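Local structure of putative endo-1,4-beta-xylanase (Bacteroides thetaiotaomicron VPI-5482, 5MSX) at residues N23-A28 and R349-V354; N101-I106 and P116-K121. The protein probably hydrolyses O-glycosidic bonds in plant pectin, as a calcium-binding family 43 glycoside hydrolase with arabinofuranosidase as its likely activity. All coordinates share one frame; numbering follows the deposited sequence.

The two contacts lie on opposite sides of the chain's centre, with centres about 38 Å apart and nearest atoms about 20 Å apart, so neither touches the other. Along the chain, contact 2 is nested inside the long loop that contact 1 closes. They share no strand. Contact 1 is a partly buried junction between a loop of the family 43 catalytic region and the strand 349-351 of the F5/8 type C region, made by side-chain packing and one water. Contact 2 is mostly buried and internal to the catalytic region: neighbouring antiparallel strands are joined by paired backbone bonds, and a salt bridge between exposed or partly exposed residues marks its margin.

Contact 1: N23-A28 and R349-V354; sequences NPFGNA and RTEYFV
Arg349 reaches along Pro24 and the ring of Phe25. From CB, CG is set anti to the carbonyl carbon, beside the backbone N (chi1 -60°), which sends the chain past Pro24: Arg349 CD meets Pro24 CB at 4.1 Å. A bend at chi3 (-73°) turns one guanidinium face against Phe25 CE1, with NE and CZ close to that same atom. Arg349 NH2, also bonded to Gly280 O, is 3.7 Å from Phe25 CE1 at the ring's edge, the two planes standing 69° apart. Arg349 NH1 ends on a water at 3.0 Å, which donates to Pro24 O at 2.7 Å; Glu278 forms a salt bridge with NH1. With an alanine here, Glu278 and the bridging water would probably lose their cationic partner and a gap open beside Phe25 CE1. Farther round the same edge, Phe25 CE2 meets Glu351 CG at 3.9 Å, while the Glu351 carboxylate pairs with Arg281 and Arg366. Pro24 CG packs on Thr350 O at 3.3 Å. Asn23 OD1 accepts from Phe25 N (3.1 Å) in an Asx turn. The whole is an interdomain junction, the type I turn bearing Pro24 and Phe25 packed on a strand of the F5/8 type C domain.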
ATOM      1  N   ASN C  23      11.380 -31.555  37.178  1.00 23.77           N
ATOM      2  CA  ASN C  23      11.314 -30.386  36.299  1.00 22.34           C
ATOM      3  C   ASN C  23       9.874 -29.839  36.261  1.00 22.35           C
ATOM      4  O   ASN C  23       9.045 -30.339  35.481  1.00 20.10           O
ATOM      5  CB  ASN C  23      11.721 -30.759  34.881  1.00 21.16           C
ATOM      6  CG  ASN C  23      11.504 -29.613  33.891  1.00 19.90           C
ATOM      7  OD1 ASN C  23      11.462 -28.439  34.274  1.00 16.90           O
ATOM      8  ND2 ASN C  23      11.409 -29.953  32.617  1.00 20.00           N
ATOM      9  N   PRO C  24       9.584 -28.799  37.074  1.00 21.31           N
ATOM     10  CA  PRO C  24       8.194 -28.311  37.097  1.00 22.35           C
ATOM     11  C   PRO C  24       7.795 -27.440  35.879  1.00 20.70           C
ATOM     12  O   PRO C  24       6.631 -27.066  35.769  1.00 18.71           O
ATOM     13  CB  PRO C  24       8.096 -27.513  38.419  1.00 23.01           C
ATOM     14  CG  PRO C  24       9.494 -27.310  38.915  1.00 23.27           C
ATOM     15  CD  PRO C  24      10.444 -28.143  38.079  1.00 23.02           C
ATOM     16  N   PHE C  25       8.748 -27.139  34.997  1.00 19.69           N
ATOM     17  CA  PHE C  25       8.516 -26.304  33.820  1.00 19.55           C
ATOM     18  C   PHE C  25       8.432 -27.051  32.493  1.00 18.97           C
ATOM     19  O   PHE C  25       8.248 -26.415  31.436  1.00 19.44           O
ATOM     20  CB  PHE C  25       9.583 -25.224  33.776  1.00 19.75           C
ATOM     21  CG  PHE C  25       9.735 -24.532  35.078  1.00 20.49           C
ATOM     22  CD1 PHE C  25       8.713 -23.731  35.562  1.00 21.23           C
ATOM     23  CD2 PHE C  25      10.839 -24.758  35.875  1.00 21.23           C
ATOM     24  CE1 PHE C  25       8.811 -23.132  36.802  1.00 20.78           C
ATOM     25  CE2 PHE C  25      10.937 -24.169  37.115  1.00 21.36           C
ATOM     26  CZ  PHE C  25       9.925 -23.342  37.571  1.00 20.91           C
ATOM     27  N   GLY C  26       8.534 -28.379  32.548  1.00 18.36           N
ATOM     28  CA  GLY C  26       8.226 -29.258  31.421  1.00 18.47           C
ATOM     29  C   GLY C  26       8.940 -28.901  30.138  1.00 18.62           C
ATOM     30  O   GLY C  26      10.120 -28.550  30.180  1.00 18.33           O
ATOM     31  N   ASN C  27       8.235 -28.954  29.014  1.00 18.42           N
ATOM     32  CA  ASN C  27       8.865 -28.677  27.720  1.00 20.63           C
ATOM     33  C   ASN C  27       8.324 -27.398  27.065  1.00 20.88           C
ATOM     34  O   ASN C  27       7.392 -27.435  26.263  1.00 21.85           O
ATOM     35  CB  ASN C  27       8.773 -29.883  26.773  1.00 21.97           C
ATOM     36  CG  ASN C  27       9.811 -29.812  25.617  1.00 25.61           C
ATOM     37  OD1 ASN C  27      10.745 -28.979  25.596  1.00 21.34           O
ATOM     38  ND2 ASN C  27       9.625 -30.678  24.632  1.00 28.47           N
ATOM     39  N   ALA C  28       8.918 -26.269  27.430  1.00 20.06           N
ATOM     40  CA  ALA C  28       8.556 -24.971  26.848  1.00 19.40           C
ATOM     41  C   ALA C  28       8.801 -24.968  25.329  1.00 19.59           C
ATOM     42  O   ALA C  28       9.577 -25.796  24.803  1.00 19.08           O
ATOM     43  CB  ALA C  28       9.358 -23.872  27.525  1.00 18.71           C
ATOM     44  N   ARG C 349       6.958 -23.620  44.160  1.00 20.45           N
ATOM     45  CA  ARG C 349       7.766 -24.475  43.333  1.00 20.39           C
ATOM     46  C   ARG C 349       9.231 -24.287  43.608  1.00 18.83           C
ATOM     47  O   ARG C 349       9.665 -23.253  44.092  1.00 19.20           O
ATOM     48  CB  ARG C 349       7.471 -24.187  41.845  1.00 20.91           C
ATOM     49  CG  ARG C 349       6.012 -24.439  41.511  1.00 22.33           C
ATOM     50  CD  ARG C 349       5.760 -24.544  40.020  1.00 22.72           C
ATOM     51  NE  ARG C 349       5.831 -23.261  39.344  1.00 21.91           N
ATOM     52  CZ  ARG C 349       5.319 -23.027  38.131  1.00 22.80           C
ATOM     53  NH1 ARG C 349       4.692 -24.002  37.441  1.00 21.93           N
ATOM     54  NH2 ARG C 349       5.429 -21.805  37.600  1.00 21.94           N
ATOM     55  N   THR C 350       9.991 -25.301  43.227  1.00 20.10           N
ATOM     56  CA  THR C 350      11.441 -25.304  43.346  1.00 21.08           C
ATOM     57  C   THR C 350      12.040 -25.691  41.997  1.00 20.88           C
ATOM     58  O   THR C 350      11.563 -26.626  41.355  1.00 20.67           O
ATOM     59  CB  THR C 350      11.871 -26.315  44.436  1.00 23.32           C
ATOM     60  OG1 THR C 350      11.328 -25.880  45.691  1.00 24.13           O
ATOM     61  CG2 THR C 350      13.392 -26.383  44.552  1.00 23.96           C
ATOM     62  N   GLU C 351      13.049 -24.941  41.557  1.00 21.41           N
ATOM     63  CA  GLU C 351      13.814 -25.274  40.362  1.00 22.28           C
ATOM     64  C   GLU C 351      15.188 -25.795  40.774  1.00 23.70           C
ATOM     65  O   GLU C 351      15.873 -25.156  41.580  1.00 23.72           O
ATOM     66  CB  GLU C 351      14.027 -24.062  39.470  1.00 22.26           C
ATOM     67  CG  GLU C 351      14.655 -24.462  38.132  1.00 22.84           C
ATOM     68  CD  GLU C 351      14.867 -23.306  37.142  1.00 23.64           C
ATOM     69  OE1 GLU C 351      14.650 -22.113  37.491  1.00 22.32           O
ATOM     70  OE2 GLU C 351      15.262 -23.600  35.968  1.00 25.13           O
ATOM     71  N   TYR C 352      15.587 -26.915  40.183  1.00 24.02           N
ATOM     72  CA  TYR C 352      16.920 -27.471  40.355  1.00 24.85           C
ATOM     73  C   TYR C 352      17.714 -27.188  39.096  1.00 25.56           C
ATOM     74  O   TYR C 352      17.143 -26.876  38.027  1.00 23.87           O
ATOM     75  CB  TYR C 352      16.843 -28.981  40.594  1.00 26.43           C
ATOM     76  CG  TYR C 352      16.087 -29.347  41.853  1.00 28.64           C
ATOM     77  CD1 TYR C 352      16.736 -29.366  43.092  1.00 30.97           C
ATOM     78  CD2 TYR C 352      14.718 -29.665  41.816  1.00 29.95           C
ATOM     79  CE1 TYR C 352      16.051 -29.669  44.262  1.00 32.03           C
ATOM     80  CE2 TYR C 352      14.020 -29.976  42.987  1.00 31.08           C
ATOM     81  CZ  TYR C 352      14.690 -29.970  44.204  1.00 31.69           C
ATOM     82  OH  TYR C 352      14.027 -30.280  45.367  1.00 35.27           O
ATOM     83  N   PHE C 353      19.030 -27.344  39.218  1.00 25.59           N
ATOM     84  CA  PHE C 353      19.978 -26.862  38.210  1.00 24.56           C
ATOM     85  C   PHE C 353      20.998 -27.913  37.822  1.00 23.84           C
ATOM     86  O   PHE C 353      22.104 -27.569  37.399  1.00 25.81           O
ATOM     87  CB  PHE C 353      20.638 -25.577  38.706  1.00 23.68           C
ATOM     88  CG  PHE C 353      19.668 -24.460  38.894  1.00 24.22           C
ATOM     89  CD1 PHE C 353      19.004 -23.906  37.789  1.00 23.71           C
ATOM     90  CD2 PHE C 353      19.366 -23.969  40.172  1.00 23.95           C
ATOM     91  CE1 PHE C 353      18.084 -22.875  37.947  1.00 22.57           C
ATOM     92  CE2 PHE C 353      18.440 -22.929  40.336  1.00 23.55           C
ATOM     93  CZ  PHE C 353      17.793 -22.386  39.215  1.00 23.83           C
ATOM     94  N   VAL C 354      20.598 -29.182  37.915  1.00 24.94           N
ATOM     95  CA  VAL C 354      21.507 -30.301  37.722  1.00 25.94           C
ATOM     96  C   VAL C 354      21.961 -30.472  36.259  1.00 28.61           C
ATOM     97  O   VAL C 354      21.207 -30.135  35.344  1.00 29.10           O
ATOM     98  CB  VAL C 354      20.953 -31.628  38.287  1.00 26.45           C
ATOM     99  CG1 VAL C 354      20.725 -31.509  39.805  1.00 26.86           C
ATOM    100  CG2 VAL C 354      19.700 -32.111  37.564  1.00 26.86           C
TER
HETATM  101  O   HOH W   1       4.630 -27.001  37.632  1.00 20.05           O

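Contact 2: N101-I106 and P116-K121. With EDO (1,2-ethanediol), chain G.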
ATOM      1  N   ASN C 101       1.273  -4.072   1.250  1.00 25.33           N
ATOM      2  CA  ASN C 101       1.992  -3.142   0.351  1.00 26.67           C
ATOM      3  C   ASN C 101       3.344  -3.685  -0.075  1.00 25.55           C
ATOM      4  O   ASN C 101       4.298  -2.949  -0.152  1.00 25.51           O
ATOM      5  CB  ASN C 101       2.188  -1.765   1.031  1.00 28.49           C
ATOM      6  CG  ASN C 101       0.902  -1.195   1.568  1.00 29.77           C
ATOM      7  OD1 ASN C 101      -0.114  -1.179   0.870  1.00 29.84           O
ATOM      8  ND2 ASN C 101       0.925  -0.736   2.820  1.00 29.98           N
ATOM      9  N   GLY C 102       3.433  -4.998  -0.262  1.00 25.77           N
ATOM     10  CA  GLY C 102       4.677  -5.645  -0.648  1.00 26.60           C
ATOM     11  C   GLY C 102       5.731  -5.722   0.434  1.00 26.06           C
ATOM     12  O   GLY C 102       6.856  -6.055   0.123  1.00 23.44           O
ATOM     13  N   LYS C 103       5.344  -5.456   1.691  1.00 27.38           N
ATOM     14  CA  LYS C 103       6.241  -5.339   2.856  1.00 28.83           C
ATOM     15  C   LYS C 103       5.692  -6.093   4.080  1.00 27.09           C
ATOM     16  O   LYS C 103       4.526  -6.492   4.118  1.00 25.76           O
ATOM     17  CB  LYS C 103       6.354  -3.868   3.297  1.00 30.98           C
ATOM     18  CG  LYS C 103       6.913  -2.894   2.286  1.00 36.28           C
ATOM     19  CD  LYS C 103       8.282  -3.319   1.823  1.00 39.52           C
ATOM     20  CE  LYS C 103       8.871  -2.302   0.867  1.00 42.79           C
ATOM     21  NZ  LYS C 103       9.629  -2.996  -0.218  1.00 42.77           N
ATOM     22  N   TYR C 104       6.535  -6.174   5.103  1.00 24.58           N
ATOM     23  CA  TYR C 104       6.170  -6.695   6.423  1.00 24.05           C
ATOM     24  C   TYR C 104       6.163  -5.562   7.439  1.00 24.22           C
ATOM     25  O   TYR C 104       7.124  -4.782   7.520  1.00 26.06           O
ATOM     26  CB  TYR C 104       7.146  -7.785   6.837  1.00 22.58           C
ATOM     27  CG  TYR C 104       6.994  -9.014   6.004  1.00 22.89           C
ATOM     28  CD1 TYR C 104       6.048  -9.974   6.327  1.00 22.37           C
ATOM     29  CD2 TYR C 104       7.749  -9.199   4.815  1.00 25.17           C
ATOM     30  CE1 TYR C 104       5.867 -11.105   5.549  1.00 22.15           C
ATOM     31  CE2 TYR C 104       7.582 -10.354   4.025  1.00 23.73           C
ATOM     32  CZ  TYR C 104       6.632 -11.295   4.401  1.00 24.18           C
ATOM     33  OH  TYR C 104       6.423 -12.435   3.656  1.00 25.36           O
ATOM     34  N   TYR C 105       5.068  -5.455   8.187  1.00 23.24           N
ATOM     35  CA  TYR C 105       4.916  -4.484   9.268  1.00 22.99           C
ATOM     36  C   TYR C 105       4.834  -5.216  10.638  1.00 22.96           C
ATOM     37  O   TYR C 105       4.268  -6.298  10.732  1.00 22.23           O
ATOM     38  CB  TYR C 105       3.665  -3.653   9.061  1.00 24.20           C
ATOM     39  CG  TYR C 105       3.660  -2.806   7.817  1.00 25.67           C
ATOM     40  CD1 TYR C 105       3.274  -3.348   6.570  1.00 28.04           C
ATOM     41  CD2 TYR C 105       4.007  -1.459   7.872  1.00 26.02           C
ATOM     42  CE1 TYR C 105       3.253  -2.564   5.423  1.00 28.54           C
ATOM     43  CE2 TYR C 105       4.004  -0.665   6.718  1.00 27.87           C
ATOM     44  CZ  TYR C 105       3.627  -1.222   5.509  1.00 28.79           C
ATOM     45  OH  TYR C 105       3.622  -0.447   4.396  1.00 32.41           O
ATOM     46  N   ILE C 106       5.400  -4.608  11.675  1.00 21.06           N
ATOM     47  CA  ILE C 106       5.322  -5.131  13.016  1.00 21.67           C
ATOM     48  C   ILE C 106       5.106  -3.969  13.969  1.00 21.39           C
ATOM     49  O   ILE C 106       5.529  -2.843  13.688  1.00 21.49           O
ATOM     50  CB  ILE C 106       6.564  -5.998  13.328  1.00 21.88           C
ATOM     51  CG1 ILE C 106       6.275  -6.973  14.481  1.00 22.11           C
ATOM     52  CG2 ILE C 106       7.797  -5.125  13.563  1.00 21.83           C
ATOM     53  CD1 ILE C 106       7.239  -8.138  14.513  1.00 21.71           C
ATOM     54  N   PRO C 116       4.883   1.676  14.843  1.00 27.75           N
ATOM     55  CA  PRO C 116       4.904   0.916  13.593  1.00 27.16           C
ATOM     56  C   PRO C 116       6.300   0.796  12.998  1.00 27.43           C
ATOM     57  O   PRO C 116       7.030   1.781  12.911  1.00 29.91           O
ATOM     58  CB  PRO C 116       3.998   1.739  12.684  1.00 29.44           C
ATOM     59  CG  PRO C 116       4.163   3.150  13.154  1.00 29.04           C
ATOM     60  CD  PRO C 116       4.442   3.072  14.631  1.00 28.56           C
ATOM     61  N   ALA C 117       6.674  -0.417  12.606  1.00 25.90           N
ATOM     62  CA  ALA C 117       7.955  -0.682  11.985  1.00 25.55           C
ATOM     63  C   ALA C 117       7.721  -1.466  10.706  1.00 25.68           C
ATOM     64  O   ALA C 117       6.686  -2.128  10.569  1.00 25.25           O
ATOM     65  CB  ALA C 117       8.869  -1.446  12.929  1.00 26.17           C
ATOM     66  N   VAL C 118       8.682  -1.404   9.784  1.00 24.58           N
ATOM     67  CA  VAL C 118       8.510  -1.991   8.446  1.00 26.15           C
ATOM     68  C   VAL C 118       9.800  -2.584   7.948  1.00 24.81           C
ATOM     69  O   VAL C 118      10.860  -2.089   8.282  1.00 23.17           O
ATOM     70  CB  VAL C 118       7.974  -0.936   7.433  1.00 28.32           C
ATOM     71  CG1 VAL C 118       8.950   0.240   7.277  1.00 27.98           C
ATOM     72  CG2 VAL C 118       7.654  -1.583   6.083  1.00 30.89           C
ATOM     73  N   ALA C 119       9.696  -3.655   7.172  1.00 25.43           N
ATOM     74  CA  ALA C 119      10.852  -4.349   6.613  1.00 27.19           C
ATOM     75  C   ALA C 119      10.471  -5.052   5.313  1.00 29.07           C
ATOM     76  O   ALA C 119       9.291  -5.209   5.035  1.00 27.95           O
ATOM     77  CB  ALA C 119      11.367  -5.379   7.608  1.00 28.59           C
ATOM     78  N   ASP C 120      11.474  -5.505   4.558  1.00 32.24           N
ATOM     79  CA  ASP C 120      11.256  -6.236   3.297  1.00 33.89           C
ATOM     80  C   ASP C 120      11.060  -7.710   3.507  1.00 34.30           C
ATOM     81  O   ASP C 120      10.541  -8.379   2.618  1.00 33.15           O
ATOM     82  CB  ASP C 120      12.457  -6.116   2.358  1.00 37.32           C
ATOM     83  CG  ASP C 120      12.643  -4.738   1.824  1.00 42.13           C
ATOM     84  OD1 ASP C 120      11.645  -3.979   1.706  1.00 43.55           O
ATOM     85  OD2 ASP C 120      13.809  -4.414   1.503  1.00 51.16           O
ATOM     86  N   LYS C 121      11.536  -8.239   4.636  1.00 30.88           N
ATOM     87  CA  LYS C 121      11.295  -9.634   4.978  1.00 30.68           C
ATOM     88  C   LYS C 121      11.108  -9.800   6.490  1.00 28.51           C
ATOM     89  O   LYS C 121      11.431  -8.879   7.271  1.00 26.15           O
ATOM     90  CB  LYS C 121      12.418 -10.513   4.435  1.00 34.55           C
ATOM     91  CG  LYS C 121      13.805 -10.163   4.905  1.00 38.29           C
ATOM     92  CD  LYS C 121      14.811 -11.010   4.147  1.00 43.67           C
ATOM     93  CE  LYS C 121      16.208 -10.898   4.738  1.00 46.41           C
ATOM     94  NZ  LYS C 121      16.646  -9.473   4.745  1.00 49.02           N
TER
HETATM   95  C1  EDO G 504       3.225 -13.281   2.399  1.00 30.66           C
HETATM   96  O1  EDO G 504       4.078 -13.687   3.460  1.00 29.56           O
HETATM   97  C2  EDO G 504       3.433 -14.310   1.312  1.00 32.54           C
HETATM   98  O2  EDO G 504       4.838 -14.439   1.019  1.00 33.05           O
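Consistent with one blade of the five-bladed beta-propeller of family 43, an antiparallel strand pair joins Lys103-Ile106 to Ala117-Ala119, their short axes 4.7 Å apart at closest and their directions 153° apart. Two hydrogen-bonded pairs fix the register. In the first, Tyr104 N gives a nearly straight bond to Ala119 O at 2.9 Å, and Ala119 N returns one to Tyr104 O; Ile106 and Ala117 also exchange two backbone bonds. Between them Tyr105 and Val118 form a non-hydrogen-bonded pair. The Val118 torsion (chi1 61°) turns CG2 over one face of the Tyr105 ring, 4.1 Å from the centroid and 21° off the normal, a CH-pi contact. Asn101 ND2 holds the far end of that ring by donating to Tyr105 OH (3.1 Å). On the other face of the sheet Ile106 CG2 meets Ala117 CB at 3.9 Å. The Tyr104 ring lies there too, with Asp120 O in plane at its edge, 3.6 Å from CD2. Tyr104 OH is hydrogen-bonded at 2.7 Å to O1 of an ethanediol, probably from the crystallisation liquor, which Asn43 and Asp270 of a second subunit also bind. At the margin Lys103 runs beside Asp120, and NZ meets OD1 in a salt bridge (3.0 Å) from above the carboxylate plane. In the surrounding sheet strand 98-100 flanks 103-106, while strand 127-128 flanks 113-119.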